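Local coordinates for coclaurine N-methyltransferase (Coptis japonica, PDB 6GKZ), which catalyses the S-adenosyl-L-methionine-dependent N-methylation of coclaurine, a step in the biosynthesis of benzylisoquinoline alkaloids, at residues 125-130 with 193-198. Numbering follows the deposited sequence.
Sequences QSVLDL and RILVIE. With SAH (S-adenosyl-L-homocysteine), chain E.
The NE2 end of the Q125 amide comes down over one face of the R193 guanidinium. NE2 sits above the centre of that group, 3.3 Å from R193 CZ, with the amide tilted 46° to it. This is contact without a hydrogen bond, since NE2 and NH1 are both donors. R193 is extended from CG to NE, which brings its guanidinium back alongside Q125, just before strand 126-130. R193 NE is hydrogen-bonded to the backbone O of Q120, and Q125 OE1 accepts from the backbone N of Q122. With an alanine here in place of R193, Q125 NE2 is likely to lose the flat group beneath it, and the Q120 carbonyl its donor.

Segment 193-197 belongs to strand 191-197, which runs parallel to 126-130 (19° between the two segments). The backbone of L128 is gripped twice: its N donates to R193 O (2.8 Å), and its O accepts from L195 N (2.7 Å). L128 and I194 lie side by side, with L128 CD2 4.0 Å from I194 CG2. L130 crosses I194 and V196 at a slant, its CD1 touching the CG2 of each at 4.1 Å. V127 and L195 meet more loosely on the other face, beside D129.

At the C-terminal end, I197 O accepts from the amino N of S-adenosyl-L-homocysteine (2.9 Å). This is the cofactor end of a Rossmann-like methyltransferase sheet. Strand 149-154 flanks 126-130, strand 221-230 flanks 191-197, and helix 136-144 covers D129, L195 and I197.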
loop_
_atom_site.group_PDB
_atom_site.type_symbol
_atom_site.label_atom_id
_atom_site.label_comp_id
_atom_site.label_asym_id
_atom_site.label_seq_id
_atom_site.Cartn_x
_atom_site.Cartn_y
_atom_site.Cartn_z
ATOM N N GLN A 125 -26.223 10.311 14.179
ATOM C CA GLN A 125 -24.988 11.057 13.922
ATOM C C GLN A 125 -25.149 12.251 12.999
ATOM O O GLN A 125 -26.111 12.346 12.241
ATOM C CB GLN A 125 -23.932 10.143 13.332
ATOM C CG GLN A 125 -23.499 9.064 14.271
ATOM C CD GLN A 125 -22.773 7.974 13.549
ATOM O OE1 GLN A 125 -22.833 7.893 12.327
ATOM N NE2 GLN A 125 -22.078 7.125 14.293
ATOM N N SER A 126 -24.185 13.164 13.095
ATOM C CA SER A 126 -23.993 14.235 12.116
ATOM C C SER A 126 -23.172 13.708 10.932
ATOM O O SER A 126 -22.188 12.991 11.122
ATOM C CB SER A 126 -23.297 15.428 12.762
ATOM O OG SER A 126 -22.149 14.996 13.479
ATOM N N VAL A 127 -23.593 14.037 9.713
ATOM C CA VAL A 127 -22.985 13.456 8.518
ATOM C C VAL A 127 -22.655 14.538 7.500
ATOM O O VAL A 127 -23.494 15.369 7.164
ATOM C CB VAL A 127 -23.906 12.396 7.886
ATOM C CG1 VAL A 127 -23.238 11.714 6.688
ATOM C CG2 VAL A 127 -24.316 11.375 8.932
ATOM N N LEU A 128 -21.410 14.534 7.033
ATOM C CA LEU A 128 -20.941 15.486 6.031
ATOM C C LEU A 128 -20.658 14.812 4.690
ATOM O O LEU A 128 -19.785 13.938 4.592
ATOM C CB LEU A 128 -19.676 16.183 6.502
ATOM C CG LEU A 128 -19.202 17.233 5.508
ATOM C CD1 LEU A 128 -20.193 18.357 5.576
ATOM C CD2 LEU A 128 -17.786 17.714 5.859
ATOM N N ASP A 129 -21.391 15.223 3.663
ATOM C CA ASP A 129 -21.170 14.716 2.321
ATOM C C ASP A 129 -20.353 15.745 1.530
ATOM O O ASP A 129 -20.907 16.724 1.028
ATOM C CB ASP A 129 -22.515 14.420 1.638
ATOM C CG ASP A 129 -22.355 13.829 0.251
ATOM O OD1 ASP A 129 -21.231 13.405 -0.096
ATOM O OD2 ASP A 129 -23.361 13.786 -0.496
ATOM N N LEU A 130 -19.037 15.544 1.451
ATOM C CA LEU A 130 -18.152 16.527 0.814
ATOM C C LEU A 130 -18.075 16.331 -0.682
ATOM O O LEU A 130 -17.605 15.292 -1.141
ATOM C CB LEU A 130 -16.742 16.434 1.374
ATOM C CG LEU A 130 -16.390 17.147 2.658
ATOM C CD1 LEU A 130 -14.917 16.965 2.880
ATOM C CD2 LEU A 130 -16.751 18.624 2.551
ATOM N N ARG A 193 -19.360 11.752 11.065
ATOM C CA ARG A 193 -18.928 11.019 9.884
ATOM C C ARG A 193 -18.905 11.873 8.635
ATOM O O ARG A 193 -19.779 12.711 8.401
ATOM C CB ARG A 193 -19.807 9.771 9.678
ATOM C CG ARG A 193 -19.173 8.555 10.391
ATOM C CD ARG A 193 -20.048 7.367 10.324
ATOM N NE ARG A 193 -19.794 6.292 11.292
ATOM C CZ ARG A 193 -19.325 6.408 12.533
ATOM N NH1 ARG A 193 -18.960 7.579 13.055
ATOM N NH2 ARG A 193 -19.220 5.311 13.262
ATOM N N ILE A 194 -17.870 11.646 7.839
ATOM C CA ILE A 194 -17.618 12.428 6.653
ATOM C C ILE A 194 -17.480 11.493 5.483
ATOM O O ILE A 194 -16.716 10.528 5.532
ATOM C CB ILE A 194 -16.355 13.279 6.797
ATOM C CG1 ILE A 194 -16.449 14.147 8.060
ATOM C CG2 ILE A 194 -16.158 14.112 5.546
ATOM C CD1 ILE A 194 -15.403 15.221 8.184
ATOM N N LEU A 195 -18.228 11.775 4.425
ATOM C CA LEU A 195 -18.197 10.926 3.254
ATOM C C LEU A 195 -17.661 11.714 2.063
ATOM O O LEU A 195 -18.168 12.788 1.758
ATOM C CB LEU A 195 -19.593 10.366 2.969
ATOM C CG LEU A 195 -20.140 9.179 3.772
ATOM C CD1 LEU A 195 -19.933 9.360 5.246
ATOM C CD2 LEU A 195 -21.605 9.079 3.517
ATOM N N VAL A 196 -16.612 11.184 1.424
ATOM C CA VAL A 196 -16.004 11.777 0.227
ATOM C C VAL A 196 -16.073 10.792 -0.945
ATOM O O VAL A 196 -15.297 9.837 -1.005
ATOM C CB VAL A 196 -14.515 12.156 0.448
ATOM C CG1 VAL A 196 -13.907 12.718 -0.832
ATOM C CG2 VAL A 196 -14.339 13.134 1.606
ATOM N N ILE A 197 -16.989 11.012 -1.880
ATOM C CA ILE A 197 -17.128 10.074 -2.989
ATOM C C ILE A 197 -16.531 10.671 -4.263
ATOM O O ILE A 197 -17.150 11.526 -4.916
ATOM C CB ILE A 197 -18.617 9.677 -3.238
ATOM C CG1 ILE A 197 -19.276 9.168 -1.954
ATOM C CG2 ILE A 197 -18.736 8.629 -4.352
ATOM C CD1 ILE A 197 -18.497 8.125 -1.225
ATOM N N GLU A 198 -15.317 10.229 -4.598
ATOM C CA GLU A 198 -14.663 10.579 -5.865
ATOM C C GLU A 198 -14.422 12.078 -6.058
ATOM O O GLU A 198 -14.519 12.593 -7.165
ATOM C CB GLU A 198 -15.472 10.032 -7.047
ATOM C CG GLU A 198 -15.473 8.504 -7.107
ATOM C CD GLU A 198 -16.257 7.943 -8.278
ATOM O OE1 GLU A 198 -16.073 8.430 -9.411
ATOM O OE2 GLU A 198 -17.066 7.016 -8.067
HETATM N N SAH E . -19.899 12.349 -4.740
HETATM C CA SAH E . -20.765 12.820 -5.823
HETATM C CB SAH E . -20.023 13.817 -6.721
HETATM C CG SAH E . -18.573 13.497 -7.092
HETATM S SD SAH E . -18.080 14.295 -8.641
HETATM C C SAH E . -21.355 11.677 -6.654
HETATM O O SAH E . -22.383 11.823 -7.325
HETATM O OXT SAH E . -20.821 10.569 -6.663
HETATM C "C5'" SAH E . -17.097 15.623 -7.893
HETATM C "C4'" SAH E . -18.007 16.655 -7.235
HETATM O "O4'" SAH E . -17.289 17.377 -6.267
HETATM C "C3'" SAH E . -18.643 17.689 -8.156
HETATM O "O3'" SAH E . -19.893 17.236 -8.614
HETATM C "C2'" SAH E . -18.828 18.895 -7.265
HETATM O "O2'" SAH E . -20.166 18.937 -6.776
HETATM C "C1'" SAH E . -17.848 18.662 -6.127
HETATM N N9 SAH E . -16.684 19.535 -6.158
HETATM C C8 SAH E . -15.648 19.492 -7.056
HETATM N N7 SAH E . -14.756 20.448 -6.707
HETATM C C5 SAH E . -15.223 21.072 -5.587
HETATM C C6 SAH E . -14.736 22.107 -4.798
HETATM N N6 SAH E . -13.577 22.684 -5.094
HETATM N N1 SAH E . -15.453 22.520 -3.703
HETATM C C2 SAH E . -16.655 21.921 -3.390
HETATM N N3 SAH E . -17.143 20.897 -4.170
HETATM C C4 SAH E . -16.430 20.487 -5.237
HETATM O O HOH W 1 -18.822 13.223 -1.540
#